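Local atomic coordinates of V-type ATP synthase alpha chain (Nanoarchaeum equitans Kin4-M, PDB entry 5BN4), a protein that forms the A subunit of an archaeal V-type ATP synthase, combining beta-barrel domains, a P-loop-type nucleotide-binding domain and a helical C-terminal domain. Residues F308-Y313 against V363-D368; P340-Y345 against S387-Q392; F488-A493 against K543-S548. One frame throughout, in Å; residues are numbered along the deposited sequence.

Contact 1: F308-Y313 against V363-D368; sequences FRDQGY and VRTLND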
# COMPACT_ATOMS: atom_id res chain seq x y z
N PHE A 308 -12.49 39.73 19.72
CA PHE A 308 -12.46 39.83 21.18
C PHE A 308 -11.03 39.95 21.71
O PHE A 308 -10.80 40.53 22.76
CB PHE A 308 -13.19 38.64 21.82
CG PHE A 308 -14.68 38.77 21.80
CD1 PHE A 308 -15.33 39.52 22.77
CD2 PHE A 308 -15.43 38.15 20.82
CE1 PHE A 308 -16.71 39.65 22.75
CE2 PHE A 308 -16.81 38.27 20.80
CZ PHE A 308 -17.45 39.02 21.77
N ARG A 309 -10.08 39.40 20.96
CA ARG A 309 -8.67 39.54 21.29
C ARG A 309 -8.26 41.00 21.19
O ARG A 309 -7.51 41.51 22.03
CB ARG A 309 -7.82 38.70 20.34
CG ARG A 309 -6.32 38.86 20.51
CD ARG A 309 -5.58 38.54 19.22
NE ARG A 309 -5.91 39.50 18.16
CZ ARG A 309 -5.54 39.37 16.89
NH1 ARG A 309 -4.81 38.33 16.51
NH2 ARG A 309 -5.89 40.29 16.00
N ASP A 310 -8.77 41.68 20.17
CA ASP A 310 -8.45 43.08 19.92
C ASP A 310 -9.06 44.02 20.96
O ASP A 310 -8.75 45.21 20.99
CB ASP A 310 -8.91 43.49 18.52
CG ASP A 310 -8.14 42.79 17.42
OD1 ASP A 310 -7.00 42.34 17.69
OD2 ASP A 310 -8.66 42.69 16.29
N GLN A 311 -9.93 43.48 21.81
CA GLN A 311 -10.49 44.26 22.91
C GLN A 311 -9.58 44.17 24.13
O GLN A 311 -9.84 44.80 25.16
CB GLN A 311 -11.89 43.76 23.27
CG GLN A 311 -12.91 43.89 22.16
CD GLN A 311 -14.30 43.43 22.58
OE1 GLN A 311 -14.58 43.32 23.78
NE2 GLN A 311 -15.16 43.16 21.61
N GLY A 312 -8.51 43.38 24.01
CA GLY A 312 -7.60 43.17 25.11
C GLY A 312 -8.03 42.02 26.00
O GLY A 312 -7.73 41.99 27.19
N TYR A 313 -8.75 41.07 25.41
CA TYR A 313 -9.24 39.90 26.14
C TYR A 313 -8.54 38.62 25.70
O TYR A 313 -7.95 38.57 24.62
CB TYR A 313 -10.76 39.74 25.96
CG TYR A 313 -11.59 40.71 26.77
CD1 TYR A 313 -11.68 40.59 28.15
CD2 TYR A 313 -12.31 41.72 26.15
CE1 TYR A 313 -12.45 41.46 28.90
CE2 TYR A 313 -13.08 42.60 26.89
CZ TYR A 313 -13.15 42.47 28.26
OH TYR A 313 -13.92 43.34 29.00
N VAL A 363 -0.72 38.87 21.37
CA VAL A 363 -0.29 40.06 20.63
C VAL A 363 -0.45 41.36 21.41
O VAL A 363 -1.05 41.40 22.48
CB VAL A 363 -1.07 40.20 19.30
CG1 VAL A 363 -0.97 38.92 18.48
CG2 VAL A 363 -2.52 40.56 19.57
N ARG A 364 0.12 42.42 20.84
CA ARG A 364 -0.12 43.77 21.30
C ARG A 364 -1.18 44.37 20.39
O ARG A 364 -0.95 44.56 19.20
CB ARG A 364 1.17 44.59 21.22
CG ARG A 364 1.00 46.06 21.57
CD ARG A 364 1.85 46.43 22.78
NE ARG A 364 1.32 45.84 24.01
CZ ARG A 364 2.02 45.67 25.12
NH1 ARG A 364 3.30 46.03 25.16
NH2 ARG A 364 1.46 45.12 26.19
N THR A 365 -2.35 44.64 20.96
CA THR A 365 -3.48 45.13 20.18
C THR A 365 -3.23 46.56 19.70
O THR A 365 -2.29 47.22 20.15
CB THR A 365 -4.78 45.06 20.99
OG1 THR A 365 -4.63 45.83 22.19
CG2 THR A 365 -5.09 43.62 21.35
N LEU A 366 -4.07 47.03 18.78
CA LEU A 366 -3.91 48.37 18.21
C LEU A 366 -4.08 49.46 19.26
O LEU A 366 -3.51 50.54 19.14
CB LEU A 366 -4.91 48.59 17.07
CG LEU A 366 -4.79 47.64 15.88
CD1 LEU A 366 -5.84 47.97 14.83
CD2 LEU A 366 -3.40 47.71 15.30
N ASN A 367 -4.87 49.17 20.29
CA ASN A 367 -5.06 50.11 21.38
C ASN A 367 -4.08 49.87 22.53
O ASN A 367 -4.33 50.25 23.67
CB ASN A 367 -6.51 50.07 21.88
CG ASN A 367 -7.00 48.66 22.14
OD1 ASN A 367 -6.26 47.81 22.63
ND2 ASN A 367 -8.26 48.41 21.80
N ASP A 368 -2.97 49.22 22.20
CA ASP A 368 -1.89 48.96 23.15
C ASP A 368 -2.31 48.15 24.37
O ASP A 368 -1.69 48.23 25.43
CB ASP A 368 -1.21 50.26 23.58
CG ASP A 368 -0.52 50.97 22.43
OD1 ASP A 368 0.62 50.57 22.09
OD2 ASP A 368 -1.11 51.91 21.86
O HOH W 1 -5.39 44.27 17.58
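Thr-365 and Val-363 pack on Arg-309 and Asp-310 in a buried contact of the nucleotide-binding domain, where the chain leaving strand 361-364 crosses the end of helix 292-309. That end is a Schellman motif: Gly-312 has a positive phi (88°), its N donates to Arg-309 O at 2.9 Å, and Tyr-313 N makes a weak bond back to Phe-308 O. Methyl CG2 of Thr-365 rests on this turn, 3.3 Å from Arg-309 O and 3.7 Å from Asp-310 CA. Beside it, CG2 of Val-363 lies over one face of the Arg-309 guanidinium and 3.7 Å from CD of the same arginine.

The arginine chain bends at its third torsion (65°), which turns the guanidinium back toward the next residue, Asp-310. NE and NH2 grip a single oxygen side-on: NH2 meets OD1 of Asp-310 at 2.9 Å on the syn side, while NE reaches that oxygen from above the carboxylate plane. Asp-310 OD2 forms a second salt bridge with Arg-188, so arginines engage both oxygens of this buried acid. Across the segments the one direct hydrogen bond is weak: Asn-367 ND2 to Asp-310 O, 3.3 Å and 143°.

Contact 2: P340-Y345 against S387-Q392; sequences PSEEGY and SEPVTQ
Pro-389 is the central piece of this contact, its ring set against Glu-342, Glu-343 and Tyr-345 where the loop 340-345 meets the start of helix 389-394. Just before the helix, Ser-387 takes part through solvent: a modelled water lies between its carbonyl O and Glu-342 OE2, although the short distance to the glutamate makes the details of that bridge doubtful. The carboxylate of Glu-342 is held chiefly by Arg-249 and Arg-236 of the neighbouring NEQ263 chain, which ties the loop to the subunit interface.

Glu-388 is the N-cap. Its CG lies between the backbone N and the carbonyl carbon (chi1 62°), and a bend at the next torsion folds the carboxylate back over the first helical turn. OE2 accepts from Val-390 N at 2.8 Å; OE1 accepts from both Thr-391 N and Thr-391 OG1, which approach from the same face of the carboxylate. The amides come from well above its plane, 66° out of it for Thr-391 N. Glu-343 OE1 stands 5.0 Å from Glu-388 OE2, a like-charge pair that the helix N-terminus probably helps to offset.

At Pro-389, CG meets the aliphatic CG of Glu-342 at 3.7 Å and lies 4.1 Å from CD2 of Tyr-345, whereas CD faces the carboxylate carbon CD of Glu-343 at 3.5 Å. Val-390 follows with a CH-pi contact: CG2 sits over the Tyr-345 ring, 4.2 Å from its centroid and 28° off the normal.

Val-390 also packs on Ser-323 and Ala-326 of helix 322-335 and on Val-379 of strand 370-379. Tyr-345 touches Ala-326 as well and makes a cation-pi contact with Arg-330, so the loop and the first turn of helix 389-394 are both set against helix 322-335, with strand 370-379 lying beside Glu-388, Val-390 and Thr-391.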
# COMPACT_ATOMS: atom_id res chain seq x y z
N PRO A 340 -5.15 16.00 -7.80
CA PRO A 340 -5.05 15.63 -6.38
C PRO A 340 -3.60 15.48 -5.94
O PRO A 340 -2.74 15.15 -6.75
CB PRO A 340 -5.75 14.26 -6.33
CG PRO A 340 -6.59 14.21 -7.56
CD PRO A 340 -5.83 14.97 -8.60
N SER A 341 -3.35 15.72 -4.66
CA SER A 341 -2.04 15.48 -4.09
C SER A 341 -2.11 14.26 -3.18
O SER A 341 -2.80 13.29 -3.50
CB SER A 341 -1.56 16.70 -3.31
OG SER A 341 -0.31 16.46 -2.69
N GLU A 342 -1.42 14.32 -2.05
CA GLU A 342 -1.37 13.19 -1.13
C GLU A 342 -2.74 12.84 -0.56
O GLU A 342 -3.40 13.68 0.05
CB GLU A 342 -0.37 13.45 -0.00
CG GLU A 342 -0.09 12.25 0.88
CD GLU A 342 0.91 12.54 1.98
OE1 GLU A 342 1.57 13.60 1.91
OE2 GLU A 342 1.03 11.72 2.92
N GLU A 343 -3.16 11.60 -0.79
CA GLU A 343 -4.46 11.09 -0.33
C GLU A 343 -5.65 11.93 -0.80
O GLU A 343 -6.59 12.16 -0.04
CB GLU A 343 -4.47 10.94 1.20
CG GLU A 343 -3.49 9.91 1.72
CD GLU A 343 -3.76 9.51 3.15
OE1 GLU A 343 -4.87 9.80 3.65
OE2 GLU A 343 -2.86 8.91 3.78
N GLY A 344 -5.59 12.37 -2.05
CA GLY A 344 -6.72 13.06 -2.66
C GLY A 344 -6.79 14.54 -2.34
O GLY A 344 -7.40 15.31 -3.08
N TYR A 345 -6.19 14.93 -1.22
CA TYR A 345 -6.22 16.32 -0.79
C TYR A 345 -5.48 17.21 -1.78
O TYR A 345 -4.54 16.76 -2.43
CB TYR A 345 -5.59 16.46 0.60
CG TYR A 345 -6.37 15.76 1.68
CD1 TYR A 345 -7.53 16.33 2.20
CD2 TYR A 345 -5.96 14.54 2.18
CE1 TYR A 345 -8.25 15.70 3.19
CE2 TYR A 345 -6.68 13.90 3.17
CZ TYR A 345 -7.82 14.48 3.68
OH TYR A 345 -8.54 13.84 4.66
N SER A 387 -0.44 9.14 10.43
CA SER A 387 0.50 9.46 9.36
C SER A 387 -0.18 10.16 8.19
O SER A 387 0.49 10.61 7.25
CB SER A 387 1.20 8.19 8.87
OG SER A 387 0.26 7.31 8.27
N GLU A 388 -1.50 10.26 8.24
CA GLU A 388 -2.27 10.92 7.19
C GLU A 388 -1.90 12.40 7.10
O GLU A 388 -1.44 12.98 8.09
CB GLU A 388 -3.77 10.72 7.44
CG GLU A 388 -4.28 11.32 8.74
CD GLU A 388 -4.86 12.70 8.54
OE1 GLU A 388 -5.15 13.37 9.55
OE2 GLU A 388 -5.02 13.11 7.37
N PRO A 389 -2.08 13.02 5.92
CA PRO A 389 -1.64 14.39 5.66
C PRO A 389 -2.14 15.42 6.67
O PRO A 389 -1.33 16.18 7.20
CB PRO A 389 -2.25 14.69 4.29
CG PRO A 389 -2.33 13.38 3.63
CD PRO A 389 -2.66 12.40 4.71
N VAL A 390 -3.44 15.44 6.94
CA VAL A 390 -4.04 16.46 7.80
C VAL A 390 -3.35 16.52 9.17
O VAL A 390 -2.93 17.59 9.61
CB VAL A 390 -5.55 16.24 8.00
CG1 VAL A 390 -6.14 17.38 8.80
CG2 VAL A 390 -6.24 16.10 6.65
N THR A 391 -3.24 15.37 9.83
CA THR A 391 -2.58 15.30 11.12
C THR A 391 -1.12 15.74 11.02
O THR A 391 -0.65 16.55 11.82
CB THR A 391 -2.61 13.86 11.68
OG1 THR A 391 -3.97 13.47 11.91
CG2 THR A 391 -1.83 13.79 12.99
N GLN A 392 -0.42 15.20 10.03
CA GLN A 392 1.00 15.49 9.87
C GLN A 392 1.27 16.95 9.50
O GLN A 392 2.20 17.56 10.02
CB GLN A 392 1.62 14.55 8.83
CG GLN A 392 1.74 13.11 9.32
CD GLN A 392 2.60 12.99 10.57
OE1 GLN A 392 3.68 13.58 10.64
NE2 GLN A 392 2.12 12.24 11.55
O HOH W 2 1.14 12.27 5.27
O HOH W 3 -6.40 11.90 5.75
O HOH W 4 -0.50 7.09 5.47

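Contact 3: F488-A493 against K543-S548; sequences FLQQDA and KLRYKS. With ANP (phosphoaminophosphonic acid-adenylate ester), chain C.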
# COMPACT_ATOMS: atom_id res chain seq x y z
N PHE A 488 -4.35 10.50 38.66
CA PHE A 488 -4.01 11.84 38.21
C PHE A 488 -4.39 12.09 36.76
O PHE A 488 -5.08 13.06 36.44
CB PHE A 488 -2.52 12.11 38.43
CG PHE A 488 -2.09 13.49 38.02
CD1 PHE A 488 -2.37 14.58 38.83
CD2 PHE A 488 -1.39 13.70 36.84
CE1 PHE A 488 -1.96 15.85 38.47
CE2 PHE A 488 -0.99 14.97 36.48
CZ PHE A 488 -1.27 16.05 37.29
N LEU A 489 -3.92 11.22 35.87
CA LEU A 489 -4.14 11.40 34.44
C LEU A 489 -5.61 11.25 34.05
O LEU A 489 -6.13 12.05 33.27
CB LEU A 489 -3.27 10.42 33.64
CG LEU A 489 -1.76 10.59 33.83
CD1 LEU A 489 -0.99 9.58 33.00
CD2 LEU A 489 -1.34 12.01 33.49
N GLN A 490 -6.27 10.24 34.59
CA GLN A 490 -7.70 10.05 34.34
C GLN A 490 -8.53 11.15 35.01
O GLN A 490 -8.22 11.59 36.12
CB GLN A 490 -8.16 8.68 34.82
CG GLN A 490 -7.59 7.52 34.03
CD GLN A 490 -8.17 6.19 34.46
OE1 GLN A 490 -7.58 5.14 34.21
NE2 GLN A 490 -9.32 6.22 35.11
N GLN A 491 -9.59 11.57 34.33
CA GLN A 491 -10.45 12.63 34.85
C GLN A 491 -11.86 12.49 34.29
O GLN A 491 -12.09 12.69 33.10
CB GLN A 491 -9.86 14.00 34.50
CG GLN A 491 -10.59 15.17 35.13
CD GLN A 491 -9.83 16.48 34.99
OE1 GLN A 491 -8.65 16.49 34.65
NE2 GLN A 491 -10.51 17.59 35.25
N ASP A 492 -12.80 12.16 35.16
CA ASP A 492 -14.18 11.90 34.74
C ASP A 492 -14.91 13.19 34.39
O ASP A 492 -15.26 13.97 35.28
CB ASP A 492 -14.94 11.13 35.83
CG ASP A 492 -16.11 10.34 35.28
OD1 ASP A 492 -16.71 10.77 34.27
OD2 ASP A 492 -16.43 9.27 35.85
N ALA A 493 -15.12 13.41 33.10
CA ALA A 493 -15.76 14.62 32.61
C ALA A 493 -17.22 14.72 33.06
O ALA A 493 -17.78 15.81 33.12
CB ALA A 493 -15.69 14.68 31.10
N LYS A 543 -8.87 7.43 44.47
CA LYS A 543 -10.26 7.90 44.57
C LYS A 543 -10.37 9.36 44.99
O LYS A 543 -11.47 9.91 45.07
CB LYS A 543 -11.04 7.02 45.55
CG LYS A 543 -10.94 5.54 45.24
CD LYS A 543 -11.49 4.70 46.38
CE LYS A 543 -11.30 3.22 46.09
NZ LYS A 543 -9.88 2.90 45.79
N LEU A 544 -9.23 10.00 45.25
CA LEU A 544 -9.19 11.38 45.72
C LEU A 544 -9.85 12.36 44.75
O LEU A 544 -10.47 13.34 45.17
CB LEU A 544 -7.76 11.82 46.00
CG LEU A 544 -7.26 11.66 47.43
CD1 LEU A 544 -5.78 11.99 47.52
CD2 LEU A 544 -8.06 12.56 48.36
N ARG A 545 -9.71 12.10 43.45
CA ARG A 545 -10.22 13.01 42.43
C ARG A 545 -11.74 13.01 42.34
O ARG A 545 -12.33 13.91 41.74
CB ARG A 545 -9.60 12.68 41.07
CG ARG A 545 -9.85 11.27 40.57
CD ARG A 545 -9.10 11.02 39.27
NE ARG A 545 -9.29 9.67 38.76
CZ ARG A 545 -10.28 9.31 37.95
NH1 ARG A 545 -11.18 10.21 37.56
NH2 ARG A 545 -10.37 8.06 37.52
N TYR A 546 -12.37 12.00 42.94
CA TYR A 546 -13.83 11.90 42.92
C TYR A 546 -14.48 12.67 44.07
O TYR A 546 -15.68 12.93 44.05
CB TYR A 546 -14.26 10.43 42.96
CG TYR A 546 -14.13 9.72 41.63
CD1 TYR A 546 -15.08 9.89 40.63
CD2 TYR A 546 -13.06 8.88 41.37
CE1 TYR A 546 -14.97 9.25 39.41
CE2 TYR A 546 -12.94 8.22 40.16
CZ TYR A 546 -13.90 8.41 39.18
OH TYR A 546 -13.79 7.77 37.97
N LYS A 547 -13.67 13.04 45.06
CA LYS A 547 -14.18 13.74 46.23
C LYS A 547 -14.23 15.25 46.05
O LYS A 547 -13.46 15.82 45.27
CB LYS A 547 -13.36 13.38 47.47
CG LYS A 547 -13.50 11.93 47.90
CD LYS A 547 -12.68 11.62 49.13
CE LYS A 547 -12.82 10.17 49.54
NZ LYS A 547 -12.44 9.25 48.42
N SER A 548 -15.14 15.90 46.77
CA SER A 548 -15.32 17.34 46.69
C SER A 548 -14.11 18.10 47.23
O SER A 548 -13.15 17.50 47.71
CB SER A 548 -16.57 17.76 47.46
OG SER A 548 -16.51 17.34 48.81
PG ANP C . -16.13 13.03 18.32
O1G ANP C . -17.51 12.96 19.04
O2G ANP C . -15.86 14.52 17.82
O3G ANP C . -16.10 12.11 17.09
PB ANP C . -14.54 11.10 19.61
O1B ANP C . -12.99 10.99 19.66
O2B ANP C . -15.04 10.21 18.45
N3B ANP C . -14.94 12.72 19.41
PA ANP C . -16.07 11.39 21.92
O1A ANP C . -15.39 12.75 22.20
O2A ANP C . -17.46 11.67 21.24
O3A ANP C . -15.08 10.57 20.95
O5' ANP C . -16.23 10.55 23.23
C5' ANP C . -16.34 9.13 23.12
C4' ANP C . -16.63 8.54 24.48
O4' ANP C . -15.58 8.79 25.35
C3' ANP C . -17.91 9.12 25.06
O3' ANP C . -18.92 8.23 25.06
C2' ANP C . -17.57 9.52 26.44
O2' ANP C . -18.39 8.95 27.41
C1' ANP C . -16.14 9.07 26.62
N9 ANP C . -15.30 10.03 27.33
C8 ANP C . -14.41 10.87 26.77
N7 ANP C . -13.84 11.60 27.70
C5 ANP C . -14.33 11.26 28.89
C6 ANP C . -14.10 11.68 30.20
N6 ANP C . -13.13 12.71 30.45
N1 ANP C . -14.77 11.12 31.21
C2 ANP C . -15.69 10.14 31.00
N3 ANP C . -15.94 9.71 29.74
C4 ANP C . -15.28 10.25 28.68
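Arg-545 lays its guanidinium against the backbone of Gln-490 and Gln-491, joining a 3-10 turn between two C-terminal helices to the chain that leaves helix 472-489 and lines the adenine pocket of a P-loop-type nucleotide site.

The packing is a sandwich. Gln-490 O lies 3.1 Å above one face of the Arg-545 guanidinium plane, and CE2 of Tyr-546 covers the opposite face, both offset toward the rim. From CG to NE the arginine chain is extended, which carries the flat group across to the other segment. The edge of the Tyr-546 ring meets Asp-492: OD2 lies near the ring plane, 3.7 Å from OH, a contact and not a bond, with the carboxylate turned 81° against the ring. The other oxygen, OD1, accepts a hydrogen bond from Phe-494 N.

No hydrogen bond links the two segments directly. Gln-490 O is 3.4 Å from Arg-545 NE but at a poor angle, and Asp-492 N and Arg-545 NH1, 3.5 Å apart, are both donors. What unites those donors is a shared acceptor: Asp-498 OD2 takes a salt bridge from Arg-545 NH1 and a hydrogen bond from Asp-492 N. Arg-545 NE donates instead to Glu-486 O.

Hydrogen bonds to ANP use the backbone alone in this segment. ANP N6 donates to Gln-491 O at 2.8 Å, and Ala-493 N donates to ANP N1 at 3.0 Å and 164°.

Contacts 1 and 2 both lie in the nucleotide-binding domain and are mainly buried, yet their centres are 36 Å apart and their segments alternate along the chain. Each involves a helix end: contact 1 a C-terminal end beside a strand, contact 2 an N-terminal one beside a loop. Strand 370-379 runs near both, pairing with 361-364 and packing on the start of helix 389-394. Contact 3 follows later in sequence, is only partly buried, and lies at the helical C-terminal region. Chemically, contact 1 packs methyl groups against an arginine-aspartate pair, contact 2 combines proline and tyrosine packing with acids and a subunit interface, and contact 3 packs an arginine behind a ligand-binding backbone.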